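Local coordinates for Serine/threonine-protein kinase Tel1 (Chaetomium thermophilum, PDB 6SKY) that probably phosphorylates serine and threonine residues followed by glutamine, using ATP, to switch on checkpoint signalling at sites of DNA damage, at residues E1826-T1831 against E1837-L1842; A1876-C1881 against K1885-F1890; S2234-Q2239 against L2243-L2248; K2277-K2282 against Q2290-F2295. All blocks are in the same frame, centred on the assembly; numbering follows the deposited sequence.

Contact 1: residues E1826-T1831 against E1837-L1842; sequences EWLNFT and ENLKLL
L1839 is the first residue of 1837-1842 to meet the other segment, where it packs against the C-terminal end of helix 1815-1827. Its CG lies anti to the backbone N (chi1 -163°), beside the carbonyl carbon, and both methyls reach 1826-1831. CD1 sits 3.4 Å from W1827 O and 4.2 Å from L1828 CD2. The L1828 and L1839 side chains cross at about a right angle. The other branch, CD2, lies 3.9 Å from F1830 O. L1839 thus meets two backbone carbonyls and one leucine methyl. One turn later L1842 repeats the approach with CD1 alone. This methyl is 3.7 Å from W1827 CB and also touches CE3, coming at the indole obliquely. The W1827 ring packs edge-to-face with W1762, and its NE1 makes a weak hydrogen bond to S1753 O. L1842 also touches W1762, so helix 1762-1771 continues the same apolar layer. L1828 also touches V1869 and, on helix 1871-1880, A1874. All five touching residues are buried. Two successive helices packed across a short loop, as here, are characteristic of the helical pairs of an alpha solenoid.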
loop_
_atom_site.group_PDB
_atom_site.type_symbol
_atom_site.label_atom_id
_atom_site.label_comp_id
_atom_site.label_asym_id
_atom_site.label_seq_id
_atom_site.Cartn_x
_atom_site.Cartn_y
_atom_site.Cartn_z
ATOM N N GLU A 1826 27.071 -46.965 -4.965
ATOM C CA GLU A 1826 25.948 -47.544 -5.686
ATOM C C GLU A 1826 24.669 -47.569 -4.871
ATOM O O GLU A 1826 23.582 -47.465 -5.443
ATOM C CB GLU A 1826 26.285 -48.972 -6.118
ATOM C CG GLU A 1826 27.453 -49.070 -7.072
ATOM C CD GLU A 1826 27.065 -48.742 -8.495
ATOM O OE1 GLU A 1826 25.940 -49.097 -8.898
ATOM O OE2 GLU A 1826 27.882 -48.127 -9.211
ATOM N N TRP A 1827 24.779 -47.712 -3.551
ATOM C CA TRP A 1827 23.601 -47.801 -2.700
ATOM C C TRP A 1827 22.916 -46.460 -2.505
ATOM O O TRP A 1827 21.694 -46.418 -2.344
ATOM C CB TRP A 1827 23.977 -48.366 -1.340
ATOM C CG TRP A 1827 24.303 -49.797 -1.357
ATOM C CD1 TRP A 1827 23.927 -50.708 -2.282
ATOM C CD2 TRP A 1827 25.083 -50.497 -0.392
ATOM N NE1 TRP A 1827 24.422 -51.941 -1.958
ATOM C CE2 TRP A 1827 25.139 -51.834 -0.797
ATOM C CE3 TRP A 1827 25.743 -50.119 0.775
ATOM C CZ2 TRP A 1827 25.825 -52.795 -0.082
ATOM C CZ3 TRP A 1827 26.422 -51.070 1.482
ATOM C CH2 TRP A 1827 26.459 -52.393 1.055
ATOM N N LEU A 1828 23.669 -45.365 -2.490
ATOM C CA LEU A 1828 23.058 -44.069 -2.247
ATOM C C LEU A 1828 22.321 -43.537 -3.462
ATOM O O LEU A 1828 21.424 -42.706 -3.305
ATOM C CB LEU A 1828 24.112 -43.065 -1.790
ATOM C CG LEU A 1828 24.728 -43.318 -0.414
ATOM C CD1 LEU A 1828 25.775 -42.285 -0.114
ATOM C CD2 LEU A 1828 23.680 -43.329 0.668
ATOM N N ASN A 1829 22.669 -43.991 -4.659
ATOM C CA ASN A 1829 21.986 -43.577 -5.883
ATOM C C ASN A 1829 20.933 -44.604 -6.282
ATOM O O ASN A 1829 20.958 -45.156 -7.374
ATOM C CB ASN A 1829 22.999 -43.372 -7.001
ATOM C CG ASN A 1829 23.991 -42.279 -6.694
ATOM O OD1 ASN A 1829 23.612 -41.154 -6.376
ATOM N ND2 ASN A 1829 25.272 -42.603 -6.778
ATOM N N PHE A 1830 19.990 -44.861 -5.383
ATOM C CA PHE A 1830 19.057 -45.977 -5.540
ATOM C C PHE A 1830 17.630 -45.498 -5.317
ATOM O O PHE A 1830 17.156 -45.450 -4.180
ATOM C CB PHE A 1830 19.404 -47.099 -4.579
ATOM C CG PHE A 1830 19.212 -48.460 -5.152
ATOM C CD1 PHE A 1830 20.278 -49.150 -5.688
ATOM C CD2 PHE A 1830 17.967 -49.049 -5.161
ATOM C CE1 PHE A 1830 20.109 -50.400 -6.216
ATOM C CE2 PHE A 1830 17.790 -50.300 -5.690
ATOM C CZ PHE A 1830 18.862 -50.977 -6.217
ATOM N N THR A 1831 16.941 -45.170 -6.402
ATOM C CA THR A 1831 15.551 -44.735 -6.346
ATOM C C THR A 1831 14.659 -45.960 -6.490
ATOM O O THR A 1831 14.538 -46.522 -7.583
ATOM C CB THR A 1831 15.264 -43.724 -7.452
ATOM O OG1 THR A 1831 16.368 -42.818 -7.577
ATOM C CG2 THR A 1831 14.001 -42.941 -7.138
ATOM N N GLU A 1837 13.473 -48.363 2.743
ATOM C CA GLU A 1837 13.585 -48.651 4.164
ATOM C C GLU A 1837 14.976 -49.110 4.573
ATOM O O GLU A 1837 15.321 -49.001 5.751
ATOM C CB GLU A 1837 12.556 -49.701 4.565
ATOM C CG GLU A 1837 12.239 -49.709 6.038
ATOM C CD GLU A 1837 11.818 -48.345 6.549
ATOM O OE1 GLU A 1837 10.997 -47.680 5.883
ATOM O OE2 GLU A 1837 12.316 -47.930 7.617
ATOM N N ASN A 1838 15.774 -49.631 3.645
ATOM C CA ASN A 1838 17.179 -49.900 3.919
ATOM C C ASN A 1838 18.045 -48.677 3.696
ATOM O O ASN A 1838 19.087 -48.528 4.344
ATOM C CB ASN A 1838 17.694 -51.033 3.033
ATOM C CG ASN A 1838 17.078 -52.367 3.365
ATOM O OD1 ASN A 1838 16.636 -52.602 4.482
ATOM N ND2 ASN A 1838 17.058 -53.258 2.390
ATOM N N LEU A 1839 17.636 -47.803 2.786
ATOM C CA LEU A 1839 18.349 -46.553 2.578
ATOM C C LEU A 1839 18.251 -45.662 3.806
ATOM O O LEU A 1839 19.223 -44.994 4.174
ATOM C CB LEU A 1839 17.793 -45.856 1.343
ATOM C CG LEU A 1839 18.607 -44.748 0.698
ATOM C CD1 LEU A 1839 19.974 -45.242 0.354
ATOM C CD2 LEU A 1839 17.893 -44.280 -0.531
ATOM N N LYS A 1840 17.086 -45.638 4.455
ATOM C CA LYS A 1840 16.975 -44.935 5.727
ATOM C C LYS A 1840 17.980 -45.455 6.743
ATOM O O LYS A 1840 18.572 -44.677 7.495
ATOM C CB LYS A 1840 15.567 -45.069 6.284
ATOM C CG LYS A 1840 14.571 -44.106 5.718
ATOM C CD LYS A 1840 13.346 -44.076 6.594
ATOM C CE LYS A 1840 12.203 -43.358 5.924
ATOM N NZ LYS A 1840 12.377 -41.885 5.950
ATOM N N LEU A 1841 18.180 -46.766 6.785
ATOM C CA LEU A 1841 19.106 -47.347 7.748
ATOM C C LEU A 1841 20.547 -47.013 7.408
ATOM O O LEU A 1841 21.364 -46.811 8.306
ATOM C CB LEU A 1841 18.899 -48.855 7.806
ATOM C CG LEU A 1841 19.709 -49.677 8.793
ATOM C CD1 LEU A 1841 19.306 -49.350 10.198
ATOM C CD2 LEU A 1841 19.496 -51.128 8.514
ATOM N N LEU A 1842 20.874 -46.934 6.123
ATOM C CA LEU A 1842 22.209 -46.489 5.727
ATOM C C LEU A 1842 22.466 -45.052 6.159
ATOM O O LEU A 1842 23.539 -44.724 6.682
ATOM C CB LEU A 1842 22.375 -46.615 4.221
ATOM C CG LEU A 1842 23.023 -47.894 3.735
ATOM C CD1 LEU A 1842 23.184 -47.815 2.247
ATOM C CD2 LEU A 1842 24.351 -48.063 4.413
#

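Contact 2: residues A1876-C1881 against K1885-F1890; sequences AAATRC and KVALLF
A1878 and A1887 meet at the centre of a tight antiparallel helical hairpin of the alpha solenoid. Their CB atoms are 4.1 Å apart. The CA atoms of the same pair are 5.2 Å apart, a distance that small side chains at both positions permit. The axes of 1876-1880 and 1885-1890 approach to 8.1 Å and run at 171°. Around this centre A1878 CB has two more apolar neighbours. V1886 CG1 is 4.4 Å away. F1890 brings the edge of its ring, with CD2 near A1878 CB and the methyl close to the ring plane. T1879 closes the first shell beside A1887.

Further out, V1886 packs on I1843 and L1847 of helix 1836-1849, and its backbone N is hydrogen-bonded to E1654. T1879 and A1887 both touch I1920 of helix 1916-1923. L1888 points away from the first helix and packs on F2736; L1889 touches P2732. Both partners are on helix 2732-2755, which belongs to the kinase region. The T1879 hydroxyl is hydrogen-bonded to A1875 O one turn back in its own helix. OG1 lies anti to the carbonyl carbon (chi1 -45°), on the side of the backbone N, and from there it stands 3.5 Å from A1887 CB.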
loop_
_atom_site.group_PDB
_atom_site.type_symbol
_atom_site.label_atom_id
_atom_site.label_comp_id
_atom_site.label_asym_id
_atom_site.label_seq_id
_atom_site.Cartn_x
_atom_site.Cartn_y
_atom_site.Cartn_z
ATOM N N ALA A 1876 21.130 -36.100 -1.595
ATOM C CA ALA A 1876 20.054 -36.486 -2.502
ATOM C C ALA A 1876 19.278 -37.685 -1.969
ATOM O O ALA A 1876 18.042 -37.708 -2.011
ATOM C CB ALA A 1876 20.624 -36.785 -3.880
ATOM N N ALA A 1877 19.990 -38.686 -1.452
ATOM C CA ALA A 1877 19.343 -39.869 -0.901
ATOM C C ALA A 1877 18.429 -39.511 0.256
ATOM O O ALA A 1877 17.301 -39.996 0.336
ATOM C CB ALA A 1877 20.395 -40.873 -0.453
ATOM N N ALA A 1878 18.902 -38.669 1.174
ATOM C CA ALA A 1878 18.075 -38.277 2.304
ATOM C C ALA A 1878 16.916 -37.389 1.889
ATOM O O ALA A 1878 15.915 -37.326 2.601
ATOM C CB ALA A 1878 18.922 -37.576 3.356
ATOM N N THR A 1879 17.029 -36.696 0.758
ATOM C CA THR A 1879 15.883 -35.966 0.233
ATOM C C THR A 1879 14.841 -36.910 -0.342
ATOM O O THR A 1879 13.642 -36.635 -0.252
ATOM C CB THR A 1879 16.327 -34.975 -0.833
ATOM O OG1 THR A 1879 17.492 -34.286 -0.382
ATOM C CG2 THR A 1879 15.251 -33.966 -1.079
ATOM N N ARG A 1880 15.275 -38.021 -0.941
ATOM C CA ARG A 1880 14.325 -39.018 -1.424
ATOM C C ARG A 1880 13.550 -39.676 -0.288
ATOM O O ARG A 1880 12.376 -40.012 -0.458
ATOM C CB ARG A 1880 15.055 -40.074 -2.243
ATOM C CG ARG A 1880 14.884 -39.925 -3.730
ATOM C CD ARG A 1880 16.199 -40.077 -4.451
ATOM N NE ARG A 1880 16.983 -41.189 -3.940
ATOM C CZ ARG A 1880 18.283 -41.332 -4.156
ATOM N NH1 ARG A 1880 18.932 -42.369 -3.656
ATOM N NH2 ARG A 1880 18.937 -40.431 -4.868
ATOM N N CYS A 1881 14.175 -39.868 0.866
ATOM C CA CYS A 1881 13.549 -40.532 1.999
ATOM C C CYS A 1881 12.719 -39.598 2.864
ATOM O O CYS A 1881 12.113 -40.060 3.833
ATOM C CB CYS A 1881 14.615 -41.202 2.864
ATOM S SG CYS A 1881 15.591 -42.434 2.010
ATOM N N LYS A 1885 15.998 -32.199 7.245
ATOM C CA LYS A 1885 17.044 -31.605 8.067
ATOM C C LYS A 1885 18.344 -32.382 7.944
ATOM O O LYS A 1885 19.428 -31.792 7.896
ATOM C CB LYS A 1885 16.586 -31.534 9.514
ATOM C CG LYS A 1885 15.451 -30.579 9.731
ATOM C CD LYS A 1885 14.791 -30.834 11.047
ATOM C CE LYS A 1885 13.899 -29.691 11.431
ATOM N NZ LYS A 1885 13.025 -29.302 10.314
ATOM N N VAL A 1886 18.254 -33.709 7.874
ATOM C CA VAL A 1886 19.426 -34.528 7.589
ATOM C C VAL A 1886 19.994 -34.180 6.223
ATOM O O VAL A 1886 21.212 -34.092 6.042
ATOM C CB VAL A 1886 19.055 -36.017 7.695
ATOM C CG1 VAL A 1886 20.246 -36.868 7.463
ATOM C CG2 VAL A 1886 18.466 -36.313 9.041
ATOM N N ALA A 1887 19.120 -33.955 5.245
ATOM C CA ALA A 1887 19.569 -33.593 3.909
ATOM C C ALA A 1887 20.269 -32.246 3.903
ATOM O O ALA A 1887 21.262 -32.062 3.198
ATOM C CB ALA A 1887 18.386 -33.574 2.952
ATOM N N LEU A 1888 19.770 -31.289 4.684
ATOM C CA LEU A 1888 20.423 -29.989 4.767
ATOM C C LEU A 1888 21.790 -30.093 5.428
ATOM O O LEU A 1888 22.750 -29.457 4.980
ATOM C CB LEU A 1888 19.533 -29.013 5.522
ATOM C CG LEU A 1888 20.027 -27.582 5.670
ATOM C CD1 LEU A 1888 20.320 -26.981 4.332
ATOM C CD2 LEU A 1888 18.989 -26.781 6.368
ATOM N N LEU A 1889 21.906 -30.888 6.488
ATOM C CA LEU A 1889 23.215 -31.091 7.097
ATOM C C LEU A 1889 24.200 -31.714 6.114
ATOM O O LEU A 1889 25.361 -31.294 6.032
ATOM C CB LEU A 1889 23.075 -31.952 8.344
ATOM C CG LEU A 1889 24.354 -32.366 9.063
ATOM C CD1 LEU A 1889 25.108 -31.181 9.581
ATOM C CD2 LEU A 1889 24.006 -33.272 10.189
ATOM N N PHE A 1890 23.758 -32.712 5.350
ATOM C CA PHE A 1890 24.645 -33.319 4.363
ATOM C C PHE A 1890 25.013 -32.338 3.264
ATOM O O PHE A 1890 26.144 -32.346 2.779
ATOM C CB PHE A 1890 23.998 -34.556 3.760
ATOM C CG PHE A 1890 24.005 -35.740 4.659
ATOM C CD1 PHE A 1890 25.018 -35.934 5.556
ATOM C CD2 PHE A 1890 22.989 -36.662 4.602
ATOM C CE1 PHE A 1890 25.016 -37.024 6.377
ATOM C CE2 PHE A 1890 22.989 -37.749 5.416
ATOM C CZ PHE A 1890 24.000 -37.931 6.303
#

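Contact 3: residues S2234-Q2239 against L2243-L2248; sequences SSLKKQ and LSRSDL
The loop between helices 2220-2232 and 2245-2259 folds back on the start of the second helix through one leucine, L2236. Its CB lies 3.4 Å from L2243 O, and its two methyls go to different partners. CD2 meets L2243 CD2 at 3.7 Å, with the two side chains slanted across each other. CD1 reaches the first turn of the helix. It touches L2248 CD2 at 3.6 Å and R2245 CG at 3.8 Å, crossing both side chains at about a right angle. L2236 CG stands anti to its carbonyl carbon (chi1 -53°), which carries the branch out toward the helix start. This is the connection of a helical hairpin in the FAT domain, whose family belongs to the TPR clan. S2244 takes the N-cap of helix 2245-2259, and the loop makes an inverse gamma turn about K2238. Putting an alanine at L2236 would probably open a gap between L2243, R2245 and L2248 and leave the loop less firmly held to the helix. R2245 offers L2236 only the aliphatic base of its chain. Its guanidinium group makes salt bridges to E2278 and, through NE, to D2231. Helix 2203-2217 adds to the leucine cluster, with A2204 against L2236 and M2208 against both L2243 and L2248.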
loop_
_atom_site.group_PDB
_atom_site.type_symbol
_atom_site.label_atom_id
_atom_site.label_comp_id
_atom_site.label_asym_id
_atom_site.label_seq_id
_atom_site.Cartn_x
_atom_site.Cartn_y
_atom_site.Cartn_z
ATOM N N SER A 2234 -30.601 2.418 17.537
ATOM C CA SER A 2234 -30.452 1.062 18.047
ATOM C C SER A 2234 -30.579 1.119 19.559
ATOM O O SER A 2234 -30.237 2.129 20.182
ATOM C CB SER A 2234 -29.113 0.433 17.645
ATOM O OG SER A 2234 -29.201 -0.979 17.615
ATOM N N SER A 2235 -31.087 0.040 20.137
ATOM C CA SER A 2235 -31.352 -0.034 21.570
ATOM C C SER A 2235 -30.330 -0.991 22.173
ATOM O O SER A 2235 -30.592 -2.181 22.330
ATOM C CB SER A 2235 -32.784 -0.486 21.837
ATOM O OG SER A 2235 -33.115 -0.360 23.208
ATOM N N LEU A 2236 -29.166 -0.455 22.528
ATOM C CA LEU A 2236 -28.061 -1.270 23.017
ATOM C C LEU A 2236 -28.342 -1.917 24.360
ATOM O O LEU A 2236 -27.476 -2.638 24.866
ATOM C CB LEU A 2236 -26.797 -0.421 23.112
ATOM C CG LEU A 2236 -26.435 0.326 21.835
ATOM C CD1 LEU A 2236 -25.153 1.078 22.030
ATOM C CD2 LEU A 2236 -26.316 -0.637 20.685
ATOM N N LYS A 2237 -29.510 -1.683 24.952
ATOM C CA LYS A 2237 -29.869 -2.303 26.222
ATOM C C LYS A 2237 -30.568 -3.639 26.000
ATOM O O LYS A 2237 -30.162 -4.665 26.555
ATOM C CB LYS A 2237 -30.755 -1.351 27.030
ATOM C CG LYS A 2237 -30.148 0.028 27.219
ATOM C CD LYS A 2237 -31.155 1.008 27.802
ATOM C CE LYS A 2237 -30.607 2.425 27.785
ATOM N NZ LYS A 2237 -31.619 3.417 28.231
ATOM N N LYS A 2238 -31.620 -3.640 25.185
ATOM C CA LYS A 2238 -32.351 -4.859 24.855
ATOM C C LYS A 2238 -31.663 -5.516 23.666
ATOM O O LYS A 2238 -32.066 -5.372 22.513
ATOM C CB LYS A 2238 -33.811 -4.539 24.572
ATOM C CG LYS A 2238 -34.495 -3.861 25.746
ATOM C CD LYS A 2238 -35.929 -3.472 25.438
ATOM C CE LYS A 2238 -36.539 -2.731 26.616
ATOM N NZ LYS A 2238 -37.895 -2.199 26.314
ATOM N N GLN A 2239 -30.600 -6.256 23.966
ATOM C CA GLN A 2239 -29.716 -6.772 22.927
ATOM C C GLN A 2239 -28.975 -7.976 23.476
ATOM O O GLN A 2239 -28.157 -7.827 24.384
ATOM C CB GLN A 2239 -28.727 -5.695 22.489
ATOM C CG GLN A 2239 -28.253 -5.790 21.061
ATOM C CD GLN A 2239 -29.105 -4.978 20.122
ATOM O OE1 GLN A 2239 -29.987 -4.248 20.549
ATOM N NE2 GLN A 2239 -28.847 -5.098 18.835
ATOM N N LEU A 2243 -23.714 -4.952 24.004
ATOM C CA LEU A 2243 -22.823 -3.929 23.473
ATOM C C LEU A 2243 -23.034 -2.680 24.310
ATOM O O LEU A 2243 -24.135 -2.131 24.323
ATOM C CB LEU A 2243 -23.110 -3.662 22.004
ATOM C CG LEU A 2243 -22.528 -2.382 21.419
ATOM C CD1 LEU A 2243 -21.019 -2.444 21.413
ATOM C CD2 LEU A 2243 -23.055 -2.168 20.026
ATOM N N SER A 2244 -21.998 -2.248 25.019
ATOM C CA SER A 2244 -22.119 -1.076 25.867
ATOM C C SER A 2244 -22.067 0.191 25.033
ATOM O O SER A 2244 -21.421 0.245 23.989
ATOM C CB SER A 2244 -21.015 -1.056 26.916
ATOM O OG SER A 2244 -19.758 -1.322 26.336
ATOM N N ARG A 2245 -22.767 1.219 25.496
ATOM C CA ARG A 2245 -22.781 2.462 24.747
ATOM C C ARG A 2245 -21.488 3.242 24.893
ATOM O O ARG A 2245 -21.158 4.029 24.005
ATOM C CB ARG A 2245 -23.952 3.334 25.178
ATOM C CG ARG A 2245 -24.473 4.192 24.062
ATOM C CD ARG A 2245 -25.107 5.450 24.577
ATOM N NE ARG A 2245 -25.184 6.458 23.531
ATOM C CZ ARG A 2245 -25.284 7.759 23.761
ATOM N NH1 ARG A 2245 -25.344 8.610 22.751
ATOM N NH2 ARG A 2245 -25.314 8.212 25.003
ATOM N N SER A 2246 -20.738 3.028 25.970
ATOM C CA SER A 2246 -19.500 3.763 26.160
ATOM C C SER A 2246 -18.378 3.219 25.297
ATOM O O SER A 2246 -17.560 3.995 24.804
ATOM C CB SER A 2246 -19.084 3.742 27.623
ATOM O OG SER A 2246 -18.575 2.479 27.972
ATOM N N ASP A 2247 -18.328 1.910 25.067
ATOM C CA ASP A 2247 -17.309 1.404 24.160
ATOM C C ASP A 2247 -17.632 1.755 22.718
ATOM O O ASP A 2247 -16.721 2.033 21.937
ATOM C CB ASP A 2247 -17.132 -0.101 24.335
ATOM C CG ASP A 2247 -18.171 -0.907 23.604
ATOM O OD1 ASP A 2247 -18.025 -1.117 22.383
ATOM O OD2 ASP A 2247 -19.131 -1.357 24.256
ATOM N N LEU A 2248 -18.911 1.799 22.358
ATOM C CA LEU A 2248 -19.290 2.290 21.041
ATOM C C LEU A 2248 -18.916 3.755 20.876
ATOM O O LEU A 2248 -18.363 4.154 19.846
ATOM C CB LEU A 2248 -20.785 2.088 20.822
ATOM C CG LEU A 2248 -21.394 2.693 19.561
ATOM C CD1 LEU A 2248 -20.773 2.111 18.335
ATOM C CD2 LEU A 2248 -22.869 2.468 19.553
#

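Contact 4: residues K2277-K2282 against Q2290-F2295; sequences KELKGK and QVFHQF
L2279 sends a single methyl, CD1, between V2291 and F2292. L2279 CG is anti to its carbonyl carbon (chi1 -83°), and chi2 of -172° extends CD1 toward the opposite helix. L2279 and V2291 meet tip to tip, with CD1 4.0 Å from V2291 CB. V2291 CG1, anti to the backbone N (chi1 177°), lies beside the same methyl, 4.1 Å from L2279 CD1. That leucine methyl also lies 3.9 Å from F2292 CZ. It approaches this ring obliquely, and the two side chains are slanted against each other. The CB of F2292 does not point at L2279, but the far end of its ring swings nearer. These residues join helices 2264-2279 and 2286-2303, a helical hairpin of the FAT domain. A type I' turn from L2279 to K2282 starts the connection, with K2280 and G2281 both at positive phi. K2282 NZ makes a salt bridge to E2287 on the second helix. F2292 also packs on N2380, L2383 and S2384 of helix 2348-2387.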
loop_
_atom_site.group_PDB
_atom_site.type_symbol
_atom_site.label_atom_id
_atom_site.label_comp_id
_atom_site.label_asym_id
_atom_site.label_seq_id
_atom_site.Cartn_x
_atom_site.Cartn_y
_atom_site.Cartn_z
ATOM N N LYS A 2277 -19.566 9.739 30.872
ATOM C CA LYS A 2277 -20.853 9.830 31.546
ATOM C C LYS A 2277 -21.638 8.529 31.440
ATOM O O LYS A 2277 -22.401 8.192 32.349
ATOM C CB LYS A 2277 -21.646 10.994 30.967
ATOM C CG LYS A 2277 -22.935 11.284 31.682
ATOM C CD LYS A 2277 -23.544 12.587 31.201
ATOM C CE LYS A 2277 -24.825 12.900 31.962
ATOM N NZ LYS A 2277 -25.483 14.141 31.469
ATOM N N GLU A 2278 -21.468 7.788 30.346
ATOM C CA GLU A 2278 -22.126 6.495 30.211
ATOM C C GLU A 2278 -21.547 5.469 31.161
ATOM O O GLU A 2278 -22.225 4.498 31.497
ATOM C CB GLU A 2278 -22.009 5.969 28.785
ATOM C CG GLU A 2278 -22.803 6.738 27.773
ATOM C CD GLU A 2278 -24.268 6.782 28.102
ATOM O OE1 GLU A 2278 -24.834 5.718 28.413
ATOM O OE2 GLU A 2278 -24.854 7.883 28.060
ATOM N N LEU A 2279 -20.292 5.637 31.574
ATOM C CA LEU A 2279 -19.736 4.702 32.548
ATOM C C LEU A 2279 -20.576 4.641 33.818
ATOM O O LEU A 2279 -20.684 3.577 34.434
ATOM C CB LEU A 2279 -18.300 5.078 32.886
ATOM C CG LEU A 2279 -17.269 4.572 31.893
ATOM C CD1 LEU A 2279 -15.892 4.835 32.413
ATOM C CD2 LEU A 2279 -17.473 3.108 31.660
ATOM N N LYS A 2280 -21.176 5.761 34.218
ATOM C CA LYS A 2280 -22.076 5.835 35.369
ATOM C C LYS A 2280 -21.363 5.455 36.665
ATOM O O LYS A 2280 -21.712 4.489 37.342
ATOM C CB LYS A 2280 -23.319 4.968 35.150
ATOM C CG LYS A 2280 -24.369 5.616 34.279
ATOM C CD LYS A 2280 -25.370 4.600 33.793
ATOM C CE LYS A 2280 -26.386 5.241 32.869
ATOM N NZ LYS A 2280 -27.471 4.285 32.509
ATOM N N GLY A 2281 -20.341 6.238 36.998
ATOM C CA GLY A 2281 -19.635 6.099 38.252
ATOM C C GLY A 2281 -18.757 4.880 38.387
ATOM O O GLY A 2281 -17.916 4.847 39.289
ATOM N N LYS A 2282 -18.915 3.878 37.535
ATOM C CA LYS A 2282 -18.077 2.690 37.609
ATOM C C LYS A 2282 -16.658 3.031 37.169
ATOM O O LYS A 2282 -16.450 3.527 36.058
ATOM C CB LYS A 2282 -18.679 1.591 36.742
ATOM C CG LYS A 2282 -17.689 0.630 36.150
ATOM C CD LYS A 2282 -18.375 -0.238 35.118
ATOM C CE LYS A 2282 -17.387 -0.807 34.119
ATOM N NZ LYS A 2282 -18.073 -1.691 33.140
ATOM N N GLN A 2290 -10.646 1.134 29.100
ATOM C CA GLN A 2290 -10.579 1.592 27.718
ATOM C C GLN A 2290 -11.032 3.039 27.592
ATOM O O GLN A 2290 -10.390 3.838 26.903
ATOM C CB GLN A 2290 -11.420 0.679 26.833
ATOM C CG GLN A 2290 -11.450 1.062 25.369
ATOM C CD GLN A 2290 -10.112 0.897 24.684
ATOM O OE1 GLN A 2290 -9.230 1.748 24.802
ATOM N NE2 GLN A 2290 -9.957 -0.196 23.950
ATOM N N VAL A 2291 -12.116 3.406 28.273
ATOM C CA VAL A 2291 -12.601 4.783 28.192
ATOM C C VAL A 2291 -11.570 5.762 28.745
ATOM O O VAL A 2291 -11.293 6.809 28.143
ATOM C CB VAL A 2291 -13.949 4.909 28.920
ATOM C CG1 VAL A 2291 -14.416 6.322 28.911
ATOM C CG2 VAL A 2291 -14.966 4.039 28.265
ATOM N N PHE A 2292 -10.981 5.439 29.895
ATOM C CA PHE A 2292 -10.041 6.349 30.538
ATOM C C PHE A 2292 -8.752 6.469 29.747
ATOM O O PHE A 2292 -8.194 7.562 29.634
ATOM C CB PHE A 2292 -9.741 5.878 31.952
ATOM C CG PHE A 2292 -10.883 6.019 32.891
ATOM C CD1 PHE A 2292 -11.684 7.125 32.854
ATOM C CD2 PHE A 2292 -11.148 5.044 33.823
ATOM C CE1 PHE A 2292 -12.729 7.254 33.718
ATOM C CE2 PHE A 2292 -12.191 5.172 34.684
ATOM C CZ PHE A 2292 -12.981 6.277 34.633
ATOM N N HIS A 2293 -8.255 5.367 29.195
ATOM C CA HIS A 2293 -7.065 5.460 28.364
ATOM C C HIS A 2293 -7.335 6.267 27.105
ATOM O O HIS A 2293 -6.495 7.070 26.688
ATOM C CB HIS A 2293 -6.569 4.070 28.004
ATOM C CG HIS A 2293 -5.335 4.076 27.168
ATOM N ND1 HIS A 2293 -4.093 4.362 27.683
ATOM C CD2 HIS A 2293 -5.153 3.840 25.850
ATOM C CE1 HIS A 2293 -3.194 4.297 26.718
ATOM N NE2 HIS A 2293 -3.813 3.986 25.596
ATOM N N GLN A 2294 -8.495 6.063 26.484
ATOM C CA GLN A 2294 -8.901 6.871 25.343
ATOM C C GLN A 2294 -8.824 8.355 25.661
ATOM O O GLN A 2294 -8.209 9.136 24.927
ATOM C CB GLN A 2294 -10.324 6.490 24.953
ATOM C CG GLN A 2294 -10.745 6.915 23.587
ATOM C CD GLN A 2294 -10.011 6.164 22.538
ATOM O OE1 GLN A 2294 -10.008 4.936 22.527
ATOM N NE2 GLN A 2294 -9.357 6.889 21.650
ATOM N N PHE A 2295 -9.453 8.758 26.759
ATOM C CA PHE A 2295 -9.515 10.174 27.082
ATOM C C PHE A 2295 -8.143 10.731 27.442
ATOM O O PHE A 2295 -7.808 11.858 27.063
ATOM C CB PHE A 2295 -10.504 10.396 28.214
ATOM C CG PHE A 2295 -11.045 11.774 28.268
ATOM C CD1 PHE A 2295 -10.869 12.636 27.219
ATOM C CD2 PHE A 2295 -11.716 12.216 29.371
ATOM C CE1 PHE A 2295 -11.361 13.907 27.270
ATOM C CE2 PHE A 2295 -12.207 13.485 29.423
ATOM C CZ PHE A 2295 -12.030 14.329 28.376
#

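How the contacts relate
The four contacts form two touching pairs on opposite sides of the chain's centre. Contacts 1 and 2 have centres 12 Å apart. R1880 NH1 of contact 2 probably hydrogen-bonds to L1828 O of contact 1, and K1840 NZ of contact 1 to C1881 O of contact 2 at 2.8 Å. Contacts 3 and 4 are centred 14 Å apart. There the pairing of R2245 of contact 3 with E2278 of contact 4 is backed by S2246 packing on L2279 and V2291. Contacts 2 and 4 have centres 60 Å apart and nearest atoms about 40 Å apart, the closest approach of the two pairs. All four contacts lie away from the nucleotide pocket and its magnesium site.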